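Local coordinates for CYTH domain-containing protein (Pyrococcus horikoshii, PDB 2EEN), which is of unknown function but, as a dimeric member of the CYTH family, may act on triphosphate-containing substrates with the help of divalent metal ions, at residues A[8-13]-A[132-137]; A[64-69]-A[79-84]. All blocks are in the same frame, centred on the assembly; numbering follows the deposited sequence.

Interaction 1: A[8-13]-A[132-137]; sequences GYANDE and KFIEIE
Tyr9 carries the CE2 corner of the Phe133 ring over one face of its own ring, near the rim, and Tyr9 CE2 lies 3.6 Å from Phe133 CE2. The two ring planes meet obliquely at 40°. Matching first torsions, with CG beside the backbone N (chi1 -73° in Tyr9, -67° in Phe133), send both rings off in the same direction, and they meet although both CB atoms point away from the partner strand. Tyr170 meets the Phe133 ring edge-to-face, while the Tyr9 hydroxyl is hydrogen-bonded to Glu166. Behind the rings the backbones pair: Gly8 N donates to Ile134 O (2.8 Å) and Ile134 N returns a bond to Gly8 O (2.9 Å). Ala10 N donates a third backbone hydrogen bond to Lys132 O (2.9 Å), just past the end of strand 3-9. Ala10 CB rests on the Phe133 backbone. Lys132 stretches its CD along Asn11; the stronger partner of NZ is Glu126, and its link to Asp12 OD1 is a long salt bridge (3.8 Å), spanned also by a water that donates to OD1 and that NZ holds only weakly. Asn11 caps helix 12-19, OD1 accepting from Ile14 N. The whole is an antiparallel strand pair at the sheet's edge, ending in a capped helix start, within the CYTH fold.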
loop_
_atom_site.group_PDB
_atom_site.type_symbol
_atom_site.label_atom_id
_atom_site.label_comp_id
_atom_site.label_asym_id
_atom_site.label_seq_id
_atom_site.Cartn_x
_atom_site.Cartn_y
_atom_site.Cartn_z
ATOM N N GLY A 8 -22.942 13.946 11.541
ATOM C CA GLY A 8 -24.317 14.042 11.978
ATOM C C GLY A 8 -25.251 13.727 10.830
ATOM O O GLY A 8 -24.857 13.787 9.664
ATOM N N TYR A 9 -26.483 13.353 11.146
ATOM C CA TYR A 9 -27.453 13.078 10.100
ATOM C C TYR A 9 -27.874 14.435 9.571
ATOM O O TYR A 9 -27.921 15.408 10.327
ATOM C CB TYR A 9 -28.666 12.325 10.658
ATOM C CG TYR A 9 -28.367 10.886 10.987
ATOM C CD1 TYR A 9 -27.646 10.547 12.131
ATOM C CD2 TYR A 9 -28.756 9.863 10.125
ATOM C CE1 TYR A 9 -27.318 9.227 12.410
ATOM C CE2 TYR A 9 -28.429 8.538 10.393
ATOM C CZ TYR A 9 -27.711 8.229 11.533
ATOM O OH TYR A 9 -27.364 6.924 11.795
ATOM N N ALA A 10 -28.167 14.512 8.279
ATOM C CA ALA A 10 -28.564 15.776 7.679
ATOM C C ALA A 10 -29.835 15.677 6.847
ATOM O O ALA A 10 -30.505 14.640 6.820
ATOM C CB ALA A 10 -27.416 16.333 6.828
ATOM N N ASN A 11 -30.153 16.770 6.164
ATOM C CA ASN A 11 -31.341 16.870 5.333
ATOM C C ASN A 11 -31.179 18.091 4.440
ATOM O O ASN A 11 -30.189 18.816 4.558
ATOM C CB ASN A 11 -32.572 17.046 6.218
ATOM C CG ASN A 11 -32.406 18.181 7.216
ATOM O OD1 ASN A 11 -32.047 19.300 6.847
ATOM N ND2 ASN A 11 -32.665 17.897 8.487
ATOM N N ASP A 12 -32.148 18.328 3.558
ATOM C CA ASP A 12 -32.081 19.471 2.650
ATOM C C ASP A 12 -31.892 20.789 3.396
ATOM O O ASP A 12 -31.205 21.692 2.913
ATOM C CB ASP A 12 -33.350 19.559 1.792
ATOM C CG ASP A 12 -33.469 18.417 0.801
ATOM O OD1 ASP A 12 -32.456 18.083 0.150
ATOM O OD2 ASP A 12 -34.579 17.859 0.664
ATOM N N GLU A 13 -32.511 20.893 4.566
ATOM C CA GLU A 13 -32.423 22.094 5.388
ATOM C C GLU A 13 -30.987 22.383 5.813
ATOM O O GLU A 13 -30.491 23.498 5.636
ATOM C CB GLU A 13 -33.301 21.937 6.633
ATOM C CG GLU A 13 -33.103 23.016 7.685
ATOM C CD GLU A 13 -33.842 22.704 8.976
ATOM O OE1 GLU A 13 -35.089 22.790 8.982
ATOM O OE2 GLU A 13 -33.175 22.371 9.980
ATOM N N LYS A 132 -28.572 11.424 3.582
ATOM C CA LYS A 132 -27.763 12.613 3.831
ATOM C C LYS A 132 -27.104 12.713 5.203
ATOM O O LYS A 132 -27.726 12.458 6.237
ATOM C CB LYS A 132 -28.612 13.866 3.622
ATOM C CG LYS A 132 -29.126 14.052 2.214
ATOM C CD LYS A 132 -29.982 15.309 2.120
ATOM C CE LYS A 132 -30.264 15.690 0.674
ATOM N NZ LYS A 132 -30.919 14.592 -0.084
ATOM N N PHE A 133 -25.834 13.100 5.191
ATOM C CA PHE A 133 -25.060 13.290 6.410
ATOM C C PHE A 133 -24.212 14.535 6.238
ATOM O O PHE A 133 -24.044 15.045 5.128
ATOM C CB PHE A 133 -24.103 12.127 6.668
ATOM C CG PHE A 133 -24.784 10.838 6.992
ATOM C CD1 PHE A 133 -25.412 10.108 5.993
ATOM C CD2 PHE A 133 -24.789 10.350 8.291
ATOM C CE1 PHE A 133 -26.044 8.904 6.283
ATOM C CE2 PHE A 133 -25.421 9.140 8.597
ATOM C CZ PHE A 133 -26.046 8.417 7.587
ATOM N N ILE A 134 -23.687 15.018 7.353
ATOM C CA ILE A 134 -22.809 16.167 7.331
ATOM C C ILE A 134 -21.627 15.823 8.220
ATOM O O ILE A 134 -21.785 15.314 9.334
ATOM C CB ILE A 134 -23.500 17.450 7.838
ATOM C CG1 ILE A 134 -22.501 18.614 7.773
ATOM C CG2 ILE A 134 -24.034 17.251 9.253
ATOM C CD1 ILE A 134 -23.121 19.970 7.974
ATOM N N GLU A 135 -20.430 16.061 7.706
ATOM C CA GLU A 135 -19.233 15.784 8.468
ATOM C C GLU A 135 -18.447 17.066 8.606
ATOM O O GLU A 135 -18.605 17.990 7.807
ATOM C CB GLU A 135 -18.377 14.721 7.772
ATOM C CG GLU A 135 -18.923 13.303 7.915
ATOM C CD GLU A 135 -17.973 12.239 7.383
ATOM O OE1 GLU A 135 -16.744 12.463 7.409
ATOM O OE2 GLU A 135 -18.451 11.165 6.959
ATOM N N ILE A 136 -17.637 17.124 9.652
ATOM C CA ILE A 136 -16.776 18.268 9.892
ATOM C C ILE A 136 -15.463 17.715 10.424
ATOM O O ILE A 136 -15.443 16.738 11.183
ATOM C CB ILE A 136 -17.405 19.273 10.890
ATOM C CG1 ILE A 136 -16.554 20.547 10.927
ATOM C CG2 ILE A 136 -17.533 18.642 12.279
ATOM C CD1 ILE A 136 -17.257 21.730 11.581
ATOM N N GLU A 137 -14.359 18.319 10.008
ATOM C CA GLU A 137 -13.053 17.852 10.436
ATOM C C GLU A 137 -12.027 18.957 10.556
ATOM O O GLU A 137 -12.133 20.005 9.913
ATOM C CB GLU A 137 -12.519 16.820 9.448
ATOM C CG GLU A 137 -12.499 17.335 8.017
ATOM C CD GLU A 137 -11.463 16.645 7.156
ATOM O OE1 GLU A 137 -10.268 16.994 7.273
ATOM O OE2 GLU A 137 -11.840 15.758 6.365
HETATM O O HOH W 1 -32.584 16.479 -2.236
#

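Interaction 2: A[64-69]-A[79-84]; sequences LTYKGP and LEIEVE
A beta hairpin of the CYTH fold brings strands 59-70 and 78-85 together, and here its segments 64-69 and 79-84 run antiparallel at 174°, 4.7 Å between axes. Leu64 with Val83 and Tyr66 with Ile81 are hydrogen-bonded pairs, each exchanging two backbone bonds; Tyr66 N to Ile81 O, at 2.8 Å, is nearly straight. Gly68 N continues the ladder to Leu79 O, after which a water bridges Pro69 O and Leu79 N. The alternation of the strands sorts the side chains. On the polar face, Thr65 OG1 donates a very short hydrogen bond to Glu82 OE1 (2.5 Å), the glutamate crossing the threonine at a slant. Beside it Lys67 and Glu80 extend in the same direction, with CG packed on CG (3.8 Å), and end in a salt bridge from Lys67 NZ to Glu80 OE1 (3.4 Å). Both start with CG anti to the carbonyl carbon (chi1 -70° in Lys67), which keeps the chains abreast. A methionine in place of Lys67 would probably leave the Glu80 carboxylate without this positive mate, close to the like-charged Glu3. On the other face the Tyr66 ring receives Leu79 CD2 at its edge, 4.1 Å from CE2, and Ile81 CD1 comes obliquely to CD2; the phenol hydroxyl bonds to Glu47. Leu64 CB meets Val83 CG2 at 3.8 Å. This apolar face turns to the second subunit, whose Leu95 packs on Leu64 and Tyr66 and whose Glu94 touches Ile81. Within the chain, strand 48-56 pairs with the flank of 59-70 away from 78-85, through Thr65 with Arg50 and Lys67 with Ala48, while strand 78-85 is the outermost strand on its side of the sheet.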
loop_
_atom_site.group_PDB
_atom_site.type_symbol
_atom_site.label_atom_id
_atom_site.label_comp_id
_atom_site.label_asym_id
_atom_site.label_seq_id
_atom_site.Cartn_x
_atom_site.Cartn_y
_atom_site.Cartn_z
ATOM N N LEU A 64 -5.383 4.683 -0.602
ATOM C CA LEU A 64 -5.430 3.465 0.198
ATOM C C LEU A 64 -5.290 4.006 1.614
ATOM O O LEU A 64 -4.310 4.681 1.936
ATOM C CB LEU A 64 -4.256 2.543 -0.134
ATOM C CG LEU A 64 -4.069 1.345 0.802
ATOM C CD1 LEU A 64 -5.309 0.461 0.790
ATOM C CD2 LEU A 64 -2.863 0.540 0.348
ATOM N N THR A 65 -6.270 3.713 2.458
ATOM C CA THR A 65 -6.252 4.238 3.811
ATOM C C THR A 65 -6.501 3.195 4.878
ATOM O O THR A 65 -7.401 2.363 4.753
ATOM C CB THR A 65 -7.325 5.331 3.963
ATOM O OG1 THR A 65 -7.126 6.333 2.957
ATOM C CG2 THR A 65 -7.260 5.969 5.343
ATOM N N TYR A 66 -5.671 3.241 5.913
ATOM C CA TYR A 66 -5.823 2.366 7.066
ATOM C C TYR A 66 -6.310 3.278 8.171
ATOM O O TYR A 66 -5.813 4.395 8.332
ATOM C CB TYR A 66 -4.492 1.771 7.526
ATOM C CG TYR A 66 -4.559 1.159 8.918
ATOM C CD1 TYR A 66 -5.088 -0.116 9.120
ATOM C CD2 TYR A 66 -4.127 1.877 10.034
ATOM C CE1 TYR A 66 -5.187 -0.657 10.400
ATOM C CE2 TYR A 66 -4.219 1.349 11.313
ATOM C CZ TYR A 66 -4.752 0.081 11.490
ATOM O OH TYR A 66 -4.836 -0.447 12.754
ATOM N N LYS A 67 -7.294 2.810 8.923
ATOM C CA LYS A 67 -7.781 3.579 10.052
ATOM C C LYS A 67 -7.661 2.739 11.311
ATOM O O LYS A 67 -8.045 1.566 11.333
ATOM C CB LYS A 67 -9.224 4.012 9.838
ATOM C CG LYS A 67 -9.357 5.073 8.758
ATOM C CD LYS A 67 -10.544 5.973 9.018
ATOM C CE LYS A 67 -10.656 7.034 7.940
ATOM N NZ LYS A 67 -11.707 8.032 8.277
ATOM N N GLY A 68 -7.115 3.350 12.356
ATOM C CA GLY A 68 -6.948 2.659 13.618
ATOM C C GLY A 68 -8.215 2.775 14.436
ATOM O O GLY A 68 -9.196 3.366 13.986
ATOM N N PRO A 69 -8.223 2.206 15.648
ATOM C CA PRO A 69 -9.385 2.242 16.540
ATOM C C PRO A 69 -9.725 3.669 16.950
ATOM O O PRO A 69 -8.844 4.535 17.007
ATOM C CB PRO A 69 -8.926 1.419 17.745
ATOM C CG PRO A 69 -7.846 0.530 17.193
ATOM C CD PRO A 69 -7.113 1.456 16.256
ATOM N N LEU A 79 -6.448 7.220 14.379
ATOM C CA LEU A 79 -5.181 7.320 13.689
ATOM C C LEU A 79 -5.439 6.871 12.257
ATOM O O LEU A 79 -6.247 5.974 12.007
ATOM C CB LEU A 79 -4.153 6.414 14.367
ATOM C CG LEU A 79 -2.834 6.112 13.653
ATOM C CD1 LEU A 79 -1.813 5.653 14.677
ATOM C CD2 LEU A 79 -3.046 5.045 12.584
ATOM N N GLU A 80 -4.769 7.506 11.309
ATOM C CA GLU A 80 -4.953 7.140 9.917
ATOM C C GLU A 80 -3.630 7.152 9.192
ATOM O O GLU A 80 -2.754 7.973 9.483
ATOM C CB GLU A 80 -5.905 8.118 9.217
ATOM C CG GLU A 80 -7.329 8.103 9.750
ATOM C CD GLU A 80 -8.218 9.123 9.062
ATOM O OE1 GLU A 80 -8.428 9.001 7.834
ATOM O OE2 GLU A 80 -8.704 10.048 9.750
ATOM N N ILE A 81 -3.485 6.221 8.262
ATOM C CA ILE A 81 -2.300 6.149 7.429
ATOM C C ILE A 81 -2.903 6.123 6.036
ATOM O O ILE A 81 -3.703 5.244 5.704
ATOM C CB ILE A 81 -1.492 4.871 7.665
ATOM C CG1 ILE A 81 -1.083 4.774 9.137
ATOM C CG2 ILE A 81 -0.250 4.883 6.771
ATOM C CD1 ILE A 81 -0.391 3.466 9.483
ATOM N N GLU A 82 -2.546 7.105 5.225
ATOM C CA GLU A 82 -3.096 7.179 3.888
ATOM C C GLU A 82 -2.035 7.462 2.855
ATOM O O GLU A 82 -1.162 8.307 3.056
ATOM C CB GLU A 82 -4.161 8.271 3.834
ATOM C CG GLU A 82 -4.750 8.528 2.460
ATOM C CD GLU A 82 -6.026 9.341 2.538
ATOM O OE1 GLU A 82 -7.024 8.826 3.088
ATOM O OE2 GLU A 82 -6.036 10.495 2.062
ATOM N N VAL A 83 -2.109 6.732 1.754
ATOM C CA VAL A 83 -1.179 6.927 0.659
ATOM C C VAL A 83 -2.012 7.075 -0.595
ATOM O O VAL A 83 -3.107 6.512 -0.700
ATOM C CB VAL A 83 -0.224 5.735 0.494
ATOM C CG1 VAL A 83 0.659 5.621 1.730
ATOM C CG2 VAL A 83 -1.009 4.450 0.275
ATOM N N GLU A 84 -1.498 7.847 -1.540
ATOM C CA GLU A 84 -2.214 8.052 -2.776
ATOM C C GLU A 84 -1.726 7.069 -3.822
ATOM O O GLU A 84 -0.516 6.886 -4.003
ATOM C CB GLU A 84 -2.018 9.482 -3.283
ATOM C CG GLU A 84 -3.023 9.859 -4.361
ATOM C CD GLU A 84 -2.872 11.285 -4.847
ATOM O OE1 GLU A 84 -2.393 12.136 -4.066
ATOM O OE2 GLU A 84 -3.253 11.555 -6.007
HETATM O O HOH W 2 -6.343 4.961 15.975
#

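In the fold
Following the chain shows how local and distant pairings can build one sheet. Strand 3-9 leads into segment 8-13, whose partner 132-137 lies on strand 131-139, the last strand along the chain, so interaction 1 closes a long loop with 118 residues between its segments. Inside that loop lies interaction 2, which closes a short one: nine residues separate 64-69 from 79-84. The contacts therefore nest and do not cross. Each involves one outermost strand of the same antiparallel sheet, 3-9 in the first and 78-85 in the second. Their centres are 23 Å apart, on opposite sides of the chain's centre, yet their nearest atoms come within about 7 Å without touching.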